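Assembly chaperone of ribosomal protein L4 (Acl4) (Chaetomium thermophilum, PDB 5TQB) probably shields newly made ribosomal protein L4 as a dedicated TPR-type chaperone until the protein is built into the assembling ribosome. Local coordinates at residues N63-A68 / G84-L89; Q118-S123 / A136-K141; R169-I174 / Q198-E203; D242-A247 / G276-E281. All coordinates share one frame; numbering follows the deposited sequence.

Followed from the N terminus, the chain makes its four contacts strictly in series, so that none encloses or crosses another. Contact 1, between helix 58-71 in the predicted TPR and helix 86-94, closes a connection holding the short helix 79-82. Helix 131-156 folds back on helix 100-125 in contact 2, which closes the hairpin turn. Contacts 3 and 4 close longer, mostly helical connections: contact 3 ties helix 166-180 to the turn leading into helix 201-212, and contact 4 ties the turn before helix 244-257 to the end of helix 262-281. The nearest atoms of contacts 3 and 4 are about 5 Å apart, whereas contacts 1 and 4 lie on opposite sides of the chain's centre.

Contact 1: residues N63-A68 / G84-L89; sequences NYYAAA and GPEKFL
Y65 and A68 project from helix 58-71, within the predicted TPR, onto E86 and K87 at the start of helix 86-94, an example of the side-to-side helix packing on which a TPR-type array is built. The Y65 ring slants across K87, its CD1 lying 3.7 Å from K87 CB, and carries its hydroxyl on to E86. There Y65 OH donates a hydrogen bond of 3.2 Å to E86 OE2, reaching the anti side of the carboxylate from 27° out of its plane. E86 can extend that far because its CG stands anti to the backbone N and the chain stays stretched beyond it. Its other oxygen, OE1, accepts from Q50 of helix 41-54, so both oxygens are engaged, while Y65 also stacks its ring with W90.

The CG of K87 sits between the backbone N and the carbonyl carbon (chi1 56°), which lays the aliphatic chain alongside A68: K87 CD is 3.6 Å from A68 CB, and K87 CE is 3.7 Å from A68 O. K87 CG also lies over one face of the F88 ring, toward its rim. The apolar length of the lysine is thus used for packing, and a bend at the last torsion turns the ammonium back towards the loop before its own helix, where it meets the carbonyl of G82 as well as that of G84. K87 NZ approaches G84 O from above the carbonyl plane, at 2.7 Å.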
loop_
_atom_site.group_PDB
_atom_site.type_symbol
_atom_site.label_atom_id
_atom_site.label_comp_id
_atom_site.label_asym_id
_atom_site.label_seq_id
_atom_site.Cartn_x
_atom_site.Cartn_y
_atom_site.Cartn_z
ATOM N N ASN B 63 6.402 -0.505 -25.350
ATOM C CA ASN B 63 7.359 -0.160 -26.396
ATOM C C ASN B 63 8.703 0.317 -25.829
ATOM O O ASN B 63 9.763 -0.019 -26.360
ATOM C CB ASN B 63 6.759 0.898 -27.326
ATOM C CG ASN B 63 5.517 0.404 -28.048
ATOM O OD1 ASN B 63 5.459 -0.742 -28.497
ATOM N ND2 ASN B 63 4.512 1.268 -28.156
ATOM N N TYR B 64 8.659 1.081 -24.742
ATOM C CA TYR B 64 9.877 1.597 -24.124
ATOM C C TYR B 64 10.663 0.474 -23.460
ATOM O O TYR B 64 11.882 0.379 -23.610
ATOM C CB TYR B 64 9.546 2.680 -23.093
ATOM C CG TYR B 64 9.246 4.040 -23.691
ATOM C CD1 TYR B 64 10.178 4.686 -24.491
ATOM C CD2 TYR B 64 8.047 4.688 -23.433
ATOM C CE1 TYR B 64 9.916 5.923 -25.032
ATOM C CE2 TYR B 64 7.777 5.930 -23.969
ATOM C CZ TYR B 64 8.719 6.544 -24.768
ATOM O OH TYR B 64 8.468 7.784 -25.311
ATOM N N TYR B 65 9.954 -0.373 -22.723
ATOM C CA TYR B 65 10.576 -1.501 -22.048
ATOM C C TYR B 65 11.126 -2.491 -23.076
ATOM O O TYR B 65 12.176 -3.092 -22.861
ATOM C CB TYR B 65 9.569 -2.187 -21.116
ATOM C CG TYR B 65 9.430 -1.542 -19.750
ATOM C CD1 TYR B 65 10.545 -1.281 -18.964
ATOM C CD2 TYR B 65 8.182 -1.197 -19.243
ATOM C CE1 TYR B 65 10.424 -0.693 -17.717
ATOM C CE2 TYR B 65 8.049 -0.610 -17.994
ATOM C CZ TYR B 65 9.174 -0.362 -17.235
ATOM O OH TYR B 65 9.050 0.222 -15.988
ATOM N N ALA B 66 10.425 -2.644 -24.195
ATOM C CA ALA B 66 10.877 -3.521 -25.275
ATOM C C ALA B 66 12.153 -2.988 -25.929
ATOM O O ALA B 66 13.077 -3.748 -26.230
ATOM C CB ALA B 66 9.781 -3.677 -26.316
ATOM N N ALA B 67 12.196 -1.678 -26.154
ATOM C CA ALA B 67 13.365 -1.044 -26.752
ATOM C C ALA B 67 14.561 -1.151 -25.813
ATOM O O ALA B 67 15.700 -1.290 -26.256
ATOM C CB ALA B 67 13.070 0.408 -27.072
ATOM N N ALA B 68 14.297 -1.098 -24.513
ATOM C CA ALA B 68 15.354 -1.234 -23.521
ATOM C C ALA B 68 15.985 -2.621 -23.598
ATOM O O ALA B 68 17.201 -2.771 -23.443
ATOM C CB ALA B 68 14.807 -0.968 -22.128
ATOM N N GLY B 84 18.633 -2.638 -15.679
ATOM C CA GLY B 84 18.473 -3.772 -14.783
ATOM C C GLY B 84 17.391 -4.739 -15.238
ATOM O O GLY B 84 16.808 -4.573 -16.307
ATOM N N PRO B 85 17.108 -5.759 -14.414
ATOM C CA PRO B 85 16.166 -6.825 -14.779
ATOM C C PRO B 85 14.704 -6.372 -14.823
ATOM O O PRO B 85 13.851 -7.114 -15.318
ATOM C CB PRO B 85 16.370 -7.858 -13.668
ATOM C CG PRO B 85 16.853 -7.070 -12.504
ATOM C CD PRO B 85 17.671 -5.951 -13.066
ATOM N N GLU B 86 14.440 -5.166 -14.324
ATOM C CA GLU B 86 13.089 -4.625 -14.194
ATOM C C GLU B 86 12.312 -4.678 -15.505
ATOM O O GLU B 86 11.128 -5.029 -15.519
ATOM C CB GLU B 86 13.163 -3.178 -13.687
ATOM C CG GLU B 86 11.818 -2.480 -13.525
ATOM C CD GLU B 86 11.951 -1.001 -13.185
ATOM O OE1 GLU B 86 12.993 -0.610 -12.618
ATOM O OE2 GLU B 86 11.013 -0.230 -13.493
ATOM N N LYS B 87 12.980 -4.336 -16.602
ATOM C CA LYS B 87 12.331 -4.304 -17.912
ATOM C C LYS B 87 11.790 -5.672 -18.354
ATOM O O LYS B 87 10.765 -5.744 -19.035
ATOM C CB LYS B 87 13.287 -3.747 -18.971
ATOM C CG LYS B 87 14.612 -4.483 -19.087
ATOM C CD LYS B 87 15.563 -3.743 -20.024
ATOM C CE LYS B 87 16.923 -4.419 -20.122
ATOM N NZ LYS B 87 17.734 -4.271 -18.878
ATOM N N PHE B 88 12.473 -6.750 -17.979
ATOM C CA PHE B 88 12.013 -8.090 -18.336
ATOM C C PHE B 88 10.735 -8.420 -17.582
ATOM O O PHE B 88 9.795 -8.983 -18.145
ATOM C CB PHE B 88 13.084 -9.139 -18.023
ATOM C CG PHE B 88 14.364 -8.941 -18.779
ATOM C CD1 PHE B 88 14.457 -9.297 -20.112
ATOM C CD2 PHE B 88 15.473 -8.400 -18.156
ATOM C CE1 PHE B 88 15.636 -9.114 -20.812
ATOM C CE2 PHE B 88 16.655 -8.216 -18.848
ATOM C CZ PHE B 88 16.735 -8.575 -20.178
ATOM N N LEU B 89 10.705 -8.051 -16.304
ATOM C CA LEU B 89 9.586 -8.376 -15.430
ATOM C C LEU B 89 8.338 -7.608 -15.837
ATOM O O LEU B 89 7.227 -8.140 -15.772
ATOM C CB LEU B 89 9.942 -8.083 -13.969
ATOM C CG LEU B 89 11.263 -8.690 -13.478
ATOM C CD1 LEU B 89 11.511 -8.342 -12.017
ATOM C CD2 LEU B 89 11.299 -10.202 -13.674
#

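Contact 2: residues Q118-S123 / A136-K141; sequences QSLMDS and AAIADK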
loop_
_atom_site.group_PDB
_atom_site.type_symbol
_atom_site.label_atom_id
_atom_site.label_comp_id
_atom_site.label_asym_id
_atom_site.label_seq_id
_atom_site.Cartn_x
_atom_site.Cartn_y
_atom_site.Cartn_z
ATOM N N GLN B 118 24.497 -13.745 -7.238
ATOM C CA GLN B 118 25.742 -14.507 -7.162
ATOM C C GLN B 118 26.968 -13.593 -7.210
ATOM O O GLN B 118 27.988 -13.879 -6.586
ATOM C CB GLN B 118 25.809 -15.535 -8.298
ATOM C CG GLN B 118 27.073 -16.398 -8.298
ATOM C CD GLN B 118 27.195 -17.274 -7.060
ATOM O OE1 GLN B 118 26.241 -17.940 -6.656
ATOM N NE2 GLN B 118 28.378 -17.275 -6.454
ATOM N N SER B 119 26.860 -12.494 -7.952
ATOM C CA SER B 119 27.950 -11.532 -8.058
ATOM C C SER B 119 28.135 -10.758 -6.754
ATOM O O SER B 119 29.261 -10.499 -6.335
ATOM C CB SER B 119 27.692 -10.562 -9.210
ATOM O OG SER B 119 28.604 -9.479 -9.180
ATOM N N LEU B 120 27.029 -10.385 -6.114
ATOM C CA LEU B 120 27.098 -9.677 -4.840
ATOM C C LEU B 120 27.719 -10.554 -3.757
ATOM O O LEU B 120 28.422 -10.060 -2.875
ATOM C CB LEU B 120 25.705 -9.221 -4.403
ATOM C CG LEU B 120 25.101 -8.056 -5.190
ATOM C CD1 LEU B 120 23.622 -7.902 -4.871
ATOM C CD2 LEU B 120 25.849 -6.767 -4.889
HETATM N N MSE B 121 27.457 -11.856 -3.830
HETATM C CA MSE B 121 27.996 -12.808 -2.862
HETATM C C MSE B 121 29.500 -13.009 -3.030
HETATM O O MSE B 121 30.216 -13.216 -2.049
HETATM C CB MSE B 121 27.283 -14.156 -2.981
HETATM C CG MSE B 121 25.951 -14.217 -2.250
HETATM SE SE MSE B 121 25.246 -16.030 -2.122
HETATM C CE MSE B 121 24.999 -16.389 -4.020
ATOM N N ASP B 122 29.977 -12.962 -4.270
ATOM C CA ASP B 122 31.408 -13.055 -4.535
ATOM C C ASP B 122 32.086 -11.776 -4.064
ATOM O O ASP B 122 33.203 -11.803 -3.551
ATOM C CB ASP B 122 31.671 -13.274 -6.027
ATOM C CG ASP B 122 31.121 -14.598 -6.531
ATOM O OD1 ASP B 122 30.987 -15.541 -5.722
ATOM O OD2 ASP B 122 30.824 -14.696 -7.741
ATOM N N SER B 123 31.393 -10.655 -4.239
ATOM C CA SER B 123 31.884 -9.360 -3.793
ATOM C C SER B 123 31.879 -9.265 -2.271
ATOM O O SER B 123 32.506 -8.375 -1.694
ATOM C CB SER B 123 31.015 -8.246 -4.375
ATOM O OG SER B 123 31.431 -6.978 -3.903
ATOM N N ALA B 136 22.348 -6.270 2.468
ATOM C CA ALA B 136 21.089 -5.575 2.234
ATOM C C ALA B 136 20.723 -5.648 0.758
ATOM O O ALA B 136 19.569 -5.890 0.400
ATOM C CB ALA B 136 21.197 -4.125 2.679
ATOM N N ALA B 137 21.719 -5.430 -0.094
ATOM C CA ALA B 137 21.528 -5.481 -1.537
ATOM C C ALA B 137 21.157 -6.896 -1.967
ATOM O O ALA B 137 20.285 -7.082 -2.817
ATOM C CB ALA B 137 22.792 -5.020 -2.255
ATOM N N ILE B 138 21.828 -7.884 -1.380
ATOM C CA ILE B 138 21.531 -9.290 -1.638
ATOM C C ILE B 138 20.097 -9.614 -1.232
ATOM O O ILE B 138 19.375 -10.298 -1.957
ATOM C CB ILE B 138 22.503 -10.221 -0.877
ATOM C CG1 ILE B 138 23.902 -10.132 -1.483
ATOM C CG2 ILE B 138 22.037 -11.679 -0.936
ATOM C CD1 ILE B 138 24.987 -10.726 -0.611
ATOM N N ALA B 139 19.693 -9.120 -0.066
ATOM C CA ALA B 139 18.347 -9.350 0.444
ATOM C C ALA B 139 17.306 -8.789 -0.519
ATOM O O ALA B 139 16.356 -9.483 -0.891
ATOM C CB ALA B 139 18.197 -8.722 1.817
ATOM N N ASP B 140 17.500 -7.535 -0.923
ATOM C CA ASP B 140 16.615 -6.878 -1.878
ATOM C C ASP B 140 16.491 -7.700 -3.149
ATOM O O ASP B 140 15.393 -7.925 -3.648
ATOM C CB ASP B 140 17.152 -5.489 -2.235
ATOM C CG ASP B 140 16.828 -4.446 -1.183
ATOM O OD1 ASP B 140 15.672 -4.415 -0.709
ATOM O OD2 ASP B 140 17.730 -3.650 -0.838
ATOM N N LYS B 141 17.631 -8.141 -3.670
ATOM C CA LYS B 141 17.659 -8.895 -4.915
ATOM C C LYS B 141 16.962 -10.253 -4.787
ATOM O O LYS B 141 16.243 -10.668 -5.691
ATOM C CB LYS B 141 19.099 -9.099 -5.386
ATOM C CG LYS B 141 19.455 -8.320 -6.636
ATOM C CD LYS B 141 19.451 -6.828 -6.377
ATOM C CE LYS B 141 19.973 -6.052 -7.577
ATOM N NZ LYS B 141 19.111 -6.219 -8.779
#
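L120 and I138 meet near the turn of an antiparallel helical hairpin, in which the segments of helices 100-125 and 131-156 run at 165° to each other with their axes 9.6 Å apart. The tight part is small. L120 CB lies 3.6 Å from I138 CG1, and the leucine's CD1 branch reaches over the opposing backbone, 3.9 Å from A137 C and 4.0 Å from A137 CB. I138 holds CG1 anti to its carbonyl carbon (chi1 -70°), which swings CD1 out between L120 and M121.

Towards the margin the fit slackens. M121, a selenomethionine here, crosses I138 at about a right angle and touches it through CG, 4.0 Å from I138 CD1. On the exposed side of helix 100-125, Q118 NE2 makes a weak bond to D122 OD1. From the other helix, K141 lies against L113 and I117 and sends its NZ to E79 and Q116. Cutting I138 back to an alanine would probably open a gap beneath L120 CB and leave M121 CG without its apolar neighbour. L120, M121, A137 and I138 thus cohere through apolar fit and the exclusion of water, and K141 with Q116 adds a polar tie beside them.

Contact 3: residues R169-I174 / Q198-E203; sequences RCEALI and QERTEE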
loop_
_atom_site.group_PDB
_atom_site.type_symbol
_atom_site.label_atom_id
_atom_site.label_comp_id
_atom_site.label_asym_id
_atom_site.label_seq_id
_atom_site.Cartn_x
_atom_site.Cartn_y
_atom_site.Cartn_z
ATOM N N ARG B 169 5.616 -27.702 -11.545
ATOM C CA ARG B 169 6.381 -26.475 -11.721
ATOM C C ARG B 169 6.153 -25.498 -10.566
ATOM O O ARG B 169 7.100 -24.866 -10.090
ATOM C CB ARG B 169 6.039 -25.823 -13.063
ATOM C CG ARG B 169 6.705 -26.510 -14.245
ATOM C CD ARG B 169 6.287 -25.903 -15.574
ATOM N NE ARG B 169 7.086 -26.425 -16.680
ATOM C CZ ARG B 169 6.863 -26.161 -17.965
ATOM N NH1 ARG B 169 5.850 -25.382 -18.328
ATOM N NH2 ARG B 169 7.652 -26.686 -18.892
ATOM N N CYS B 170 4.907 -25.389 -10.110
ATOM C CA CYS B 170 4.581 -24.534 -8.968
ATOM C C CYS B 170 5.304 -25.006 -7.713
ATOM O O CYS B 170 5.852 -24.197 -6.966
ATOM C CB CYS B 170 3.071 -24.514 -8.702
ATOM S SG CYS B 170 2.079 -23.571 -9.890
ATOM N N GLU B 171 5.303 -26.316 -7.484
ATOM C CA GLU B 171 5.965 -26.888 -6.317
ATOM C C GLU B 171 7.459 -26.574 -6.299
ATOM O O GLU B 171 8.043 -26.377 -5.235
ATOM C CB GLU B 171 5.752 -28.405 -6.262
ATOM C CG GLU B 171 4.509 -28.839 -5.489
ATOM C CD GLU B 171 4.579 -28.491 -4.008
ATOM O OE1 GLU B 171 5.644 -28.020 -3.548
ATOM O OE2 GLU B 171 3.564 -28.684 -3.302
ATOM N N ALA B 172 8.071 -26.525 -7.479
ATOM C CA ALA B 172 9.502 -26.258 -7.590
ATOM C C ALA B 172 9.779 -24.783 -7.339
ATOM O O ALA B 172 10.804 -24.418 -6.757
ATOM C CB ALA B 172 10.009 -26.666 -8.964
ATOM N N LEU B 173 8.854 -23.937 -7.772
ATOM C CA LEU B 173 9.002 -22.501 -7.607
ATOM C C LEU B 173 8.912 -22.092 -6.139
ATOM O O LEU B 173 9.725 -21.297 -5.667
ATOM C CB LEU B 173 7.955 -21.765 -8.444
ATOM C CG LEU B 173 8.227 -21.812 -9.951
ATOM C CD1 LEU B 173 6.960 -21.562 -10.751
ATOM C CD2 LEU B 173 9.296 -20.794 -10.316
ATOM N N ILE B 174 7.944 -22.646 -5.411
ATOM C CA ILE B 174 7.733 -22.239 -4.021
ATOM C C ILE B 174 8.781 -22.831 -3.076
ATOM O O ILE B 174 9.035 -22.275 -2.008
ATOM C CB ILE B 174 6.302 -22.570 -3.509
ATOM C CG1 ILE B 174 6.035 -24.078 -3.559
ATOM C CG2 ILE B 174 5.259 -21.805 -4.318
ATOM C CD1 ILE B 174 4.739 -24.502 -2.878
ATOM N N GLN B 198 -4.465 -27.348 -3.782
ATOM C CA GLN B 198 -4.091 -28.744 -3.568
ATOM C C GLN B 198 -5.000 -29.397 -2.536
ATOM O O GLN B 198 -4.737 -30.511 -2.092
ATOM C CB GLN B 198 -2.644 -28.844 -3.095
ATOM C CG GLN B 198 -1.617 -28.500 -4.149
ATOM C CD GLN B 198 -0.210 -28.539 -3.599
ATOM O OE1 GLN B 198 0.043 -28.087 -2.481
ATOM N NE2 GLN B 198 0.711 -29.094 -4.374
ATOM N N GLU B 199 -6.061 -28.692 -2.152
ATOM C CA GLU B 199 -6.996 -29.178 -1.143
ATOM C C GLU B 199 -6.284 -29.435 0.185
ATOM O O GLU B 199 -6.685 -30.309 0.956
ATOM C CB GLU B 199 -7.699 -30.451 -1.629
ATOM C CG GLU B 199 -8.283 -30.326 -3.030
ATOM C CD GLU B 199 -8.859 -31.630 -3.556
ATOM O OE1 GLU B 199 -9.005 -32.587 -2.763
ATOM O OE2 GLU B 199 -9.164 -31.699 -4.767
ATOM N N ARG B 200 -5.220 -28.673 0.434
ATOM C CA ARG B 200 -4.503 -28.723 1.706
ATOM C C ARG B 200 -4.781 -27.457 2.505
ATOM O O ARG B 200 -3.952 -26.545 2.563
ATOM C CB ARG B 200 -3.001 -28.862 1.477
ATOM C CG ARG B 200 -2.570 -30.231 0.957
ATOM C CD ARG B 200 -1.130 -30.523 1.329
ATOM N NE ARG B 200 -0.264 -30.641 0.164
ATOM C CZ ARG B 200 1.064 -30.636 0.222
ATOM N NH1 ARG B 200 1.680 -30.511 1.389
ATOM N NH2 ARG B 200 1.779 -30.750 -0.890
ATOM N N THR B 201 -5.954 -27.416 3.126
ATOM C CA THR B 201 -6.448 -26.208 3.769
ATOM C C THR B 201 -5.686 -25.856 5.039
ATOM O O THR B 201 -5.384 -24.684 5.277
ATOM C CB THR B 201 -7.948 -26.338 4.093
ATOM O OG1 THR B 201 -8.672 -26.553 2.877
ATOM C CG2 THR B 201 -8.478 -25.079 4.771
ATOM N N GLU B 202 -5.379 -26.852 5.860
ATOM C CA GLU B 202 -4.736 -26.572 7.135
ATOM C C GLU B 202 -3.327 -26.031 6.919
ATOM O O GLU B 202 -2.893 -25.118 7.621
ATOM C CB GLU B 202 -4.706 -27.812 8.032
ATOM C CG GLU B 202 -4.200 -27.529 9.443
ATOM C CD GLU B 202 -4.857 -26.303 10.066
ATOM O OE1 GLU B 202 -6.106 -26.221 10.055
ATOM O OE2 GLU B 202 -4.123 -25.411 10.548
ATOM N N GLU B 203 -2.623 -26.581 5.936
ATOM C CA GLU B 203 -1.292 -26.092 5.613
ATOM C C GLU B 203 -1.372 -24.699 4.997
ATOM O O GLU B 203 -0.450 -23.901 5.145
ATOM C CB GLU B 203 -0.571 -27.053 4.672
ATOM C CG GLU B 203 -0.297 -28.412 5.295
ATOM C CD GLU B 203 0.562 -29.291 4.412
ATOM O OE1 GLU B 203 0.111 -30.398 4.060
ATOM O OE2 GLU B 203 1.689 -28.870 4.070
#
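The carboxylate of E171 meets two flat groups through one oxygen, OE2: the amide of Q198, turned 32° from it, and the guanidinium of R200, turned 20°. Q198 NE2 approaches in the plane of its own amide and donates to the anti lone pair of E171 OE2, a bond of 3.1 Å and nearly straight at 163°. R200 comes from the opposite direction to E171 and contributes a long salt bridge, its NH2 3.6 Å from E171 OE2. At the in-plane edge of the guanidinium lies E203 OE1, 3.1 Å from R200 NH1, so the arginine links two acidic groups.

Q198 and R200 belong to the turn between helices 185-197 and 201-212 of the helical array, and E171 faces it from helix 166-180. A Schellman motif, with E199 as its positive-phi residue, ends the first of the two helices flanking the turn, and R200 takes the N-cap position of the second. R195, near the end of that first helix, reinforces the cluster: its NH1 pairs with both E171 OE2 and Q198 OE1. An alanine in place of E171 would probably deprive R195 and R200 of a shared negative partner and leave Q198 NE2 with one acceptor fewer. The other bond from Q198 NE2 runs to E167 OE2, back on helix 166-180.

Contact 4: residues D242-A247 / G276-E281; sequences DMEEEA and GEKERE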
loop_
_atom_site.group_PDB
_atom_site.type_symbol
_atom_site.label_atom_id
_atom_site.label_comp_id
_atom_site.label_asym_id
_atom_site.label_seq_id
_atom_site.Cartn_x
_atom_site.Cartn_y
_atom_site.Cartn_z
ATOM N N ASP B 242 -11.156 -19.429 5.603
ATOM C CA ASP B 242 -11.928 -19.202 6.830
ATOM C C ASP B 242 -11.168 -18.481 7.943
ATOM O O ASP B 242 -11.332 -18.808 9.120
ATOM C CB ASP B 242 -12.477 -20.527 7.369
ATOM C CG ASP B 242 -13.305 -21.277 6.342
ATOM O OD1 ASP B 242 -14.499 -20.940 6.185
ATOM O OD2 ASP B 242 -12.761 -22.199 5.692
HETATM N N MSE B 243 -10.343 -17.506 7.568
HETATM C CA MSE B 243 -9.684 -16.637 8.536
HETATM C C MSE B 243 -10.205 -15.210 8.364
HETATM O O MSE B 243 -9.445 -14.269 8.109
HETATM C CB MSE B 243 -8.164 -16.697 8.367
HETATM C CG MSE B 243 -7.517 -17.901 9.041
HETATM SE SE MSE B 243 -5.577 -17.936 8.802
HETATM C CE MSE B 243 -5.578 -18.394 6.942
ATOM N N GLU B 244 -11.519 -15.066 8.500
ATOM C CA GLU B 244 -12.179 -13.786 8.292
ATOM C C GLU B 244 -11.752 -12.767 9.345
ATOM O O GLU B 244 -11.632 -11.578 9.053
ATOM C CB GLU B 244 -13.701 -13.953 8.314
ATOM C CG GLU B 244 -14.246 -14.849 7.208
ATOM C CD GLU B 244 -14.330 -16.327 7.598
ATOM O OE1 GLU B 244 -13.764 -16.725 8.641
ATOM O OE2 GLU B 244 -14.976 -17.093 6.851
ATOM N N GLU B 245 -11.519 -13.241 10.566
ATOM C CA GLU B 245 -11.091 -12.376 11.656
ATOM C C GLU B 245 -9.804 -11.648 11.279
ATOM O O GLU B 245 -9.668 -10.451 11.515
ATOM C CB GLU B 245 -10.885 -13.185 12.939
ATOM C CG GLU B 245 -12.120 -13.957 13.405
ATOM C CD GLU B 245 -12.199 -15.371 12.840
ATOM O OE1 GLU B 245 -13.021 -16.167 13.348
ATOM O OE2 GLU B 245 -11.444 -15.689 11.893
ATOM N N GLU B 246 -8.868 -12.374 10.678
ATOM C CA GLU B 246 -7.628 -11.771 10.211
ATOM C C GLU B 246 -7.894 -10.869 9.011
ATOM O O GLU B 246 -7.280 -9.812 8.875
ATOM C CB GLU B 246 -6.601 -12.844 9.840
ATOM C CG GLU B 246 -6.025 -13.613 11.027
ATOM C CD GLU B 246 -6.939 -14.724 11.524
ATOM O OE1 GLU B 246 -8.112 -14.770 11.099
ATOM O OE2 GLU B 246 -6.479 -15.555 12.339
ATOM N N ALA B 247 -8.811 -11.283 8.142
ATOM C CA ALA B 247 -9.137 -10.493 6.958
ATOM C C ALA B 247 -9.734 -9.145 7.345
ATOM O O ALA B 247 -9.520 -8.151 6.658
ATOM C CB ALA B 247 -10.092 -11.243 6.061
ATOM N N GLY B 276 -20.433 -13.221 9.733
ATOM C CA GLY B 276 -21.747 -13.148 10.340
ATOM C C GLY B 276 -22.522 -14.441 10.180
ATOM O O GLY B 276 -23.263 -14.839 11.077
ATOM N N GLU B 277 -22.354 -15.095 9.033
ATOM C CA GLU B 277 -23.006 -16.378 8.789
ATOM C C GLU B 277 -22.545 -17.396 9.824
ATOM O O GLU B 277 -23.360 -18.113 10.407
ATOM C CB GLU B 277 -22.697 -16.901 7.382
ATOM C CG GLU B 277 -23.421 -16.174 6.257
ATOM C CD GLU B 277 -23.302 -16.897 4.920
ATOM O OE1 GLU B 277 -24.346 -17.111 4.266
ATOM O OE2 GLU B 277 -22.167 -17.247 4.520
ATOM N N LYS B 278 -21.235 -17.448 10.054
ATOM C CA LYS B 278 -20.656 -18.396 11.002
ATOM C C LYS B 278 -21.166 -18.143 12.418
ATOM O O LYS B 278 -21.699 -19.050 13.066
ATOM C CB LYS B 278 -19.130 -18.326 10.971
ATOM C CG LYS B 278 -18.512 -18.837 9.682
ATOM C CD LYS B 278 -16.997 -18.665 9.692
ATOM C CE LYS B 278 -16.328 -19.347 8.500
ATOM N NZ LYS B 278 -16.711 -18.758 7.187
ATOM N N GLU B 279 -21.015 -16.906 12.886
ATOM C CA GLU B 279 -21.463 -16.526 14.224
ATOM C C GLU B 279 -22.948 -16.812 14.408
ATOM O O GLU B 279 -23.392 -17.172 15.499
ATOM C CB GLU B 279 -21.186 -15.043 14.474
ATOM C CG GLU B 279 -19.706 -14.709 14.565
ATOM C CD GLU B 279 -19.438 -13.221 14.739
ATOM O OE1 GLU B 279 -20.381 -12.412 14.602
ATOM O OE2 GLU B 279 -18.273 -12.864 15.014
ATOM N N ARG B 280 -23.711 -16.654 13.332
ATOM C CA ARG B 280 -25.150 -16.881 13.369
ATOM C C ARG B 280 -25.477 -18.369 13.533
ATOM O O ARG B 280 -26.385 -18.723 14.278
ATOM C CB ARG B 280 -25.793 -16.334 12.095
ATOM C CG ARG B 280 -27.309 -16.470 12.023
ATOM C CD ARG B 280 -27.734 -16.374 10.575
ATOM N NE ARG B 280 -29.153 -16.101 10.406
ATOM C CZ ARG B 280 -29.736 -15.941 9.224
ATOM N NH1 ARG B 280 -29.016 -16.033 8.109
ATOM N NH2 ARG B 280 -31.038 -15.695 9.154
ATOM N N GLU B 281 -24.743 -19.233 12.834
ATOM C CA GLU B 281 -24.949 -20.680 12.946
ATOM C C GLU B 281 -24.588 -21.163 14.346
ATOM O O GLU B 281 -25.229 -22.064 14.890
ATOM C CB GLU B 281 -24.109 -21.431 11.906
ATOM C CG GLU B 281 -24.536 -21.183 10.462
ATOM C CD GLU B 281 -25.934 -21.695 10.175
ATOM O OE1 GLU B 281 -26.367 -22.638 10.864
ATOM O OE2 GLU B 281 -26.604 -21.151 9.271
#
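A long, straight K278 side chain that bends only at its last torsion (chi4 64°) brings NZ up to E244, whose own chain folds at chi2 (90°) and presents its carboxylate from the opposite direction. The result is a salt-bridge network between neighbouring helices of the array: K278 stands near the end of helix 262-281, while E244 begins helix 244-257 and D242 lies in the turn before it. That turn is a Schellman motif ending helix 228-240, with D242 as its positive-phi residue and M243 as the N-cap of the helix that follows.

K278 NZ pairs with E244 OE2 at a modelled 2.4 Å, a very short separation whose exact value is doubtful. The second bond, to D242 OD1, is weak at 3.3 Å. D242 crosses the lysine at about a right angle and is engaged more strongly by its other oxygen, OD2, which forms a salt bridge with a basic side chain of the partner protein's chain. Sharing one ammonium between two carboxylates would probably favour its charged form. K278 CE, next to the ammonium, lies 3.4 Å from D242 OD1.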